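Local coordinates for protein glycoside hydrolase, family 11\:clostridium cellulosome enzyme, dockerin type i\:polysaccharide (Clostridium thermocellum, PDB 2C71) that catalyses the metal-ion-dependent removal of acetyl groups from xylan, as a family 4 carbohydrate esterase involved in the breakdown of plant cell walls, at residues F101-L106 against K201-S206; K81-T86 against V116-V121. One frame throughout, in Å; residues are numbered along the deposited sequence. Where two conformers were deposited one is given.

Contact 1 of 2, residues F101-L106 against K201-S206; sequences FRPPNL and KRMYNS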
loop_
_atom_site.group_PDB
_atom_site.type_symbol
_atom_site.label_atom_id
_atom_site.label_comp_id
_atom_site.label_asym_id
_atom_site.label_seq_id
_atom_site.Cartn_x
_atom_site.Cartn_y
_atom_site.Cartn_z
ATOM N N PHE A 101 6.808 -4.854 -2.235
ATOM C CA PHE A 101 7.188 -4.741 -0.810
ATOM C C PHE A 101 7.298 -3.273 -0.454
ATOM O O PHE A 101 7.930 -2.509 -1.188
ATOM C CB PHE A 101 8.556 -5.414 -0.611
ATOM C CG PHE A 101 9.181 -5.230 0.757
ATOM C CD1 PHE A 101 8.531 -5.666 1.901
ATOM C CD2 PHE A 101 10.421 -4.651 0.878
ATOM C CE1 PHE A 101 9.153 -5.509 3.164
ATOM C CE2 PHE A 101 11.025 -4.526 2.128
ATOM C CZ PHE A 101 10.394 -4.975 3.248
ATOM N N ARG A 102 6.750 -2.879 0.688
ATOM C CA ARG A 102 6.971 -1.565 1.238
ATOM C C ARG A 102 7.735 -1.716 2.527
ATOM O O ARG A 102 7.215 -2.297 3.506
ATOM C CB ARG A 102 5.690 -0.818 1.562
ATOM C CG ARG A 102 6.016 0.548 2.178
ATOM C CD ARG A 102 4.941 1.530 2.040
ATOM N NE ARG A 102 4.687 1.917 0.668
ATOM C CZ ARG A 102 3.491 2.149 0.120
ATOM N NH1 ARG A 102 2.366 1.973 0.804
ATOM N NH2 ARG A 102 3.409 2.504 -1.151
ATOM N N PRO A 103 8.987 -1.251 2.589
ATOM C CA PRO A 103 9.780 -1.422 3.815
ATOM C C PRO A 103 9.107 -0.722 4.982
ATOM O O PRO A 103 8.671 0.442 4.872
ATOM C CB PRO A 103 11.141 -0.773 3.493
ATOM C CG PRO A 103 11.177 -0.661 2.071
ATOM C CD PRO A 103 9.757 -0.618 1.522
ATOM N N PRO A 104 9.072 -1.387 6.147
ATOM C CA PRO A 104 8.649 -0.693 7.389
ATOM C C PRO A 104 9.448 0.574 7.558
ATOM O O PRO A 104 10.693 0.589 7.463
ATOM C CB PRO A 104 8.933 -1.732 8.473
ATOM C CG PRO A 104 8.719 -3.035 7.750
ATOM C CD PRO A 104 9.351 -2.802 6.390
ATOM N N ASN A 105 8.753 1.666 7.857
ATOM C CA ASN A 105 9.352 2.980 8.064
ATOM C C ASN A 105 10.086 3.527 6.841
ATOM O O ASN A 105 10.797 4.522 6.966
ATOM C CB ASN A 105 10.317 2.999 9.251
ATOM C CG ASN A 105 9.704 2.535 10.546
ATOM O OD1 ASN A 105 10.397 2.017 11.427
ATOM N ND2 ASN A 105 8.426 2.684 10.695
ATOM N N LEU A 106 9.915 2.932 5.680
ATOM C CA LEU A 106 10.624 3.310 4.463
ATOM C C LEU A 106 12.131 3.169 4.627
ATOM O O LEU A 106 12.877 3.710 3.813
ATOM C CB LEU A 106 10.245 4.671 3.904
ATOM C CG LEU A 106 8.753 4.818 3.588
ATOM C CD1 LEU A 106 8.450 6.158 3.020
ATOM C CD2 LEU A 106 8.269 3.727 2.604
ATOM N N LYS A 201 17.025 -2.856 -7.777
ATOM C CA LYS A 201 17.301 -2.610 -6.367
ATOM C C LYS A 201 17.165 -1.128 -6.027
ATOM O O LYS A 201 18.084 -0.520 -5.478
ATOM C CB LYS A 201 18.699 -3.110 -5.998
ATOM C CG LYS A 201 18.770 -4.604 -5.723
ATOM C CD LYS A 201 17.397 -5.171 -5.401
ATOM C CE LYS A 201 17.378 -6.686 -5.541
ATOM N NZ LYS A 201 16.174 -7.287 -4.904
ATOM N N ARG A 202 16.013 -0.557 -6.357
ATOM C CA ARG A 202 15.739 0.825 -6.079
ATOM C C ARG A 202 14.291 0.936 -5.609
ATOM O O ARG A 202 13.435 0.138 -5.970
ATOM C CB ARG A 202 15.947 1.629 -7.324
ATOM C CG ARG A 202 17.398 1.504 -7.827
ATOM C CD ARG A 202 17.619 2.097 -9.135
ATOM N NE ARG A 202 17.461 3.520 -9.016
ATOM C CZ ARG A 202 17.382 4.336 -10.057
ATOM N NH1 ARG A 202 17.435 3.849 -11.291
ATOM N NH2 ARG A 202 17.227 5.644 -9.866
ATOM N N MET A 203 14.044 1.917 -4.759
ATOM C CA MET A 203 12.681 2.157 -4.252
ATOM C C MET A 203 11.920 3.090 -5.190
ATOM O O MET A 203 12.374 4.184 -5.513
ATOM C CB MET A 203 12.629 2.679 -2.800
ATOM C CG MET A 203 11.186 2.628 -2.168
ATOM S SD MET A 203 11.182 2.350 -0.426
ATOM C CE MET A 203 12.240 3.654 0.158
ATOM N N TYR A 204 10.751 2.636 -5.628
ATOM C CA TYR A 204 9.891 3.440 -6.514
ATOM C C TYR A 204 8.980 4.296 -5.684
ATOM O O TYR A 204 8.148 3.800 -4.906
ATOM C CB TYR A 204 9.020 2.554 -7.367
ATOM C CG TYR A 204 9.741 1.775 -8.426
ATOM C CD1 TYR A 204 10.431 0.605 -8.138
ATOM C CD2 TYR A 204 9.707 2.202 -9.769
ATOM C CE1 TYR A 204 11.063 -0.131 -9.113
ATOM C CE2 TYR A 204 10.312 1.453 -10.751
ATOM C CZ TYR A 204 11.016 0.301 -10.412
ATOM O OH TYR A 204 11.647 -0.449 -11.405
ATOM N N ASN A 205 9.066 5.622 -5.842
ATOM C CA ASN A 205 8.085 6.565 -5.308
ATOM C C ASN A 205 7.061 6.968 -6.367
ATOM O O ASN A 205 6.027 7.561 -6.058
ATOM C CB ASN A 205 8.757 7.800 -4.730
ATOM C CG ASN A 205 9.708 7.456 -3.627
ATOM O OD1 ASN A 205 9.290 6.780 -2.643
ATOM N ND2 ASN A 205 10.922 7.877 -3.727
ATOM N N SER A 206 7.338 6.613 -7.612
ATOM C CA SER A 206 6.546 6.928 -8.771
ATOM C C SER A 206 6.981 5.973 -9.869
ATOM O O SER A 206 8.018 5.311 -9.753
ATOM C CB SER A 206 6.823 8.324 -9.243
ATOM O OG SER A 206 8.169 8.541 -9.544
#
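The side chains of Met203 and Pro103 lie alongside each other and run in opposite senses, the thioether sulfur coming to rest beside the ring's CG-CD bond: SD lies 3.8 Å from CD of Pro103, with CG almost as near. CG of Met203 is anti to the backbone N (chi1 -167°), but bends at chi2 and chi3 carry CE beyond the proline to Leu106, where it stands 3.7 Å from the carbonyl O of Leu106. The side chain of Leu106 is a looser partner, with its CB 4.4 Å from CE of Met203. Leu106 is brought round to this side by a type II turn, with Pro104 and Asn105 at the corners, closed by a backbone hydrogen bond of 2.9 Å from Leu106 N to Pro103 O. The turn follows strand 100-101 of the NodB-homology fold, and the Arg-Pro-Pro sequence of 102-104, which leads into it, probably corresponds to the family motif that borders the active-site groove. Consistent with this, the side chain of Leu106 is about 8 Å from the magnesium ion, and the carbonyl of Arg102 is hydrogen-bonded to ND1 of His64, a residue of the metal site. Pro103 has further neighbours: its N sits 3.9 Å above one face of the Phe101 ring, offset toward the rim, while Phe120 and Leu112 also touch it.

Contact 2 of 2, residues K81-T86 against V116-V121; sequences KSIADT and VDLVFV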
loop_
_atom_site.group_PDB
_atom_site.type_symbol
_atom_site.label_atom_id
_atom_site.label_comp_id
_atom_site.label_asym_id
_atom_site.label_seq_id
_atom_site.Cartn_x
_atom_site.Cartn_y
_atom_site.Cartn_z
ATOM N N LYS A 81 12.541 -14.594 6.791
ATOM C CA LYS A 81 11.428 -15.132 7.566
ATOM C C LYS A 81 10.249 -14.186 7.556
ATOM O O LYS A 81 9.093 -14.590 7.385
ATOM C CB LYS A 81 11.864 -15.458 8.996
ATOM C CG LYS A 81 10.749 -15.947 9.861
ATOM C CD LYS A 81 11.211 -16.363 11.226
ATOM C CE LYS A 81 10.043 -16.801 12.095
ATOM N NZ LYS A 81 9.166 -17.863 11.491
ATOM N N SER A 82 10.524 -12.914 7.825
ATOM C CA SER A 82 9.448 -11.921 7.883
ATOM C C SER A 82 8.687 -11.855 6.565
ATOM O O SER A 82 7.447 -11.823 6.523
ATOM C CB SER A 82 10.051 -10.586 8.236
ATOM O OG SER A 82 9.096 -9.565 8.286
ATOM N N ILE A 83 9.431 -11.786 5.462
ATOM C CA ILE A 83 8.813 -11.668 4.150
ATOM C C ILE A 83 8.080 -12.957 3.731
ATOM O O ILE A 83 6.981 -12.881 3.149
ATOM C CB ILE A 83 9.820 -11.160 3.073
ATOM C CG1 ILE A 83 9.888 -9.594 3.066
ATOM C CG2 ILE A 83 9.438 -11.727 1.648
ATOM C CD1 ILE A 83 10.198 -8.921 4.336
ATOM N N ALA A 84 8.685 -14.139 3.967
ATOM C CA ALA A 84 8.090 -15.424 3.566
ATOM C C ALA A 84 6.855 -15.738 4.367
ATOM O O ALA A 84 5.850 -16.210 3.810
ATOM C CB ALA A 84 9.113 -16.557 3.690
ATOM N N ASP A 85 6.896 -15.485 5.662
ATOM C CA ASP A 85 5.753 -15.809 6.500
ATOM C C ASP A 85 4.547 -14.929 6.113
ATOM O O ASP A 85 3.412 -15.379 6.122
ATOM C CB ASP A 85 6.099 -15.649 7.977
ATOM C CG ASP A 85 7.005 -16.710 8.535
ATOM O OD1 ASP A 85 7.358 -17.660 7.790
ATOM O OD2 ASP A 85 7.382 -16.604 9.730
ATOM N N THR A 86 4.823 -13.679 5.749
ATOM C CA THR A 86 3.769 -12.752 5.282
ATOM C C THR A 86 3.167 -13.226 3.954
ATOM O O THR A 86 1.958 -13.277 3.774
ATOM C CB THR A 86 4.304 -11.333 5.252
ATOM O OG1 THR A 86 4.744 -10.948 6.575
ATOM C CG2 THR A 86 3.247 -10.342 4.794
ATOM N N VAL A 116 15.217 -9.420 -0.390
ATOM C CA VAL A 116 13.792 -9.342 -0.719
ATOM C C VAL A 116 13.650 -9.297 -2.254
ATOM O O VAL A 116 14.029 -8.327 -2.904
ATOM C CB VAL A 116 13.127 -8.128 -0.075
ATOM C CG1 VAL A 116 11.602 -8.120 -0.398
ATOM C CG2 VAL A 116 13.335 -8.049 1.441
ATOM N N ASP A 117 13.082 -10.374 -2.802
ATOM C CA ASP A 117 12.846 -10.518 -4.241
ATOM C C ASP A 117 11.455 -10.025 -4.640
ATOM O O ASP A 117 10.660 -10.749 -5.241
ATOM C CB ASP A 117 13.031 -11.975 -4.671
ATOM C CG ASP A 117 13.209 -12.122 -6.169
ATOM O OD1 ASP A 117 13.840 -11.236 -6.785
ATOM O OD2 ASP A 117 12.718 -13.123 -6.733
ATOM N N LEU A 118 11.191 -8.775 -4.288
ATOM C CA LEU A 118 9.963 -8.048 -4.591
ATOM C C LEU A 118 10.344 -6.654 -5.012
ATOM O O LEU A 118 11.440 -6.181 -4.679
ATOM C CB LEU A 118 9.052 -7.939 -3.315
ATOM C CG LEU A 118 8.548 -9.272 -2.740
ATOM C CD1 LEU A 118 7.944 -9.116 -1.365
ATOM C CD2 LEU A 118 7.514 -9.979 -3.666
ATOM N N VAL A 119 9.457 -5.974 -5.760
ATOM C CA VAL A 119 9.710 -4.582 -6.154
ATOM C C VAL A 119 9.415 -3.675 -4.948
ATOM O O VAL A 119 8.337 -3.774 -4.356
ATOM C CB VAL A 119 8.881 -4.210 -7.369
ATOM C CG1 VAL A 119 8.990 -2.721 -7.646
ATOM C CG2 VAL A 119 9.351 -5.032 -8.601
ATOM N N PHE A 120 10.368 -2.826 -4.581
ATOM C CA PHE A 120 10.250 -1.940 -3.441
ATOM C C PHE A 120 9.502 -0.663 -3.828
ATOM O O PHE A 120 9.853 0.001 -4.814
ATOM C CB PHE A 120 11.614 -1.507 -2.916
ATOM C CG PHE A 120 12.343 -2.542 -2.078
ATOM C CD1 PHE A 120 12.556 -3.837 -2.515
ATOM C CD2 PHE A 120 12.894 -2.168 -0.864
ATOM C CE1 PHE A 120 13.295 -4.751 -1.766
ATOM C CE2 PHE A 120 13.619 -3.070 -0.083
ATOM C CZ PHE A 120 13.813 -4.354 -0.530
ATOM N N VAL A 121 8.477 -0.323 -3.055
ATOM C CA VAL A 121 7.717 0.899 -3.284
ATOM C C VAL A 121 7.715 1.791 -2.047
ATOM O O VAL A 121 7.612 1.306 -0.921
ATOM C CB VAL A 121 6.262 0.593 -3.688
ATOM C CG1 VAL A 121 6.210 0.038 -5.104
ATOM C CG2 VAL A 121 5.633 -0.380 -2.703
#
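Ile83 reaches from helix 76-94 to Val116 and Leu118, and all that passes between the two segments is apolar packing. The two branches of the isoleucine divide the work. CG1 meets the fork of Val116, lying 4.1 Å from CG2 of Val116 and equally close to its CG1, while the two side chains cross at about a right angle. The other branch, CG2, is anti to the backbone N and faces Leu118, whose CD1 it approaches to 4.3 Å. Ile83 was modelled in two conformers, and this division belongs to the one described here. All three side chains are buried, although the closest CA atoms, those of Ile83 and Val116, are 7.3 Å apart.

Polar interactions remain within each segment or turn to other parts of the chain. On the helix, Lys81 NZ forms a 2.8 Å salt bridge with OD2 of Asp85, one turn further along, and meets the syn lone pair of that oxygen. Thr86 OG1 donates to the carbonyl O of Ser82 at 2.8 Å, nearly in line with the C=O bond (163°), and the backbone N of Thr86 adds a weak bond to the same oxygen. Asn63 ND2 bonds to the carbonyl O of Ile83, tying the helix to strand 60-63.

In 116-121, Asp117 is the centre of an inverse gamma turn, closed by a weak bond of 3.2 Å from Leu118 N to Val116 O, and the two residues that flank it, Val116 and Leu118, both meet Ile83. Here helix 76-94 packs on the segment that enters strand 119-120, which pairs in parallel with 100-101, an alpha/beta arrangement of the NodB-homology (polysaccharide deacetylase) fold.

How the contacts relate
The centres of the two contacts lie 11 Å apart, and their segments alternate along the chain: 81-86, 101-106, 116-121, then 201-206. What unites them is the small parallel pair of strands 100-101 and 119-120, joined through helix 110-115. Phe101 N probably bonds to Val119 O (2.8 Å), and on the next residue Phe120 O probably takes a bond from Tyr204 N (2.9 Å). The segment 116-121 of contact 2 thus links both segments of contact 1 by backbone bonds. Helix 76-94 joins the same framework through Ile83, which touches Phe101 of strand 100-101, so that helix and C-terminal part alike are tied to the strand that leads into the loop beside the magnesium site.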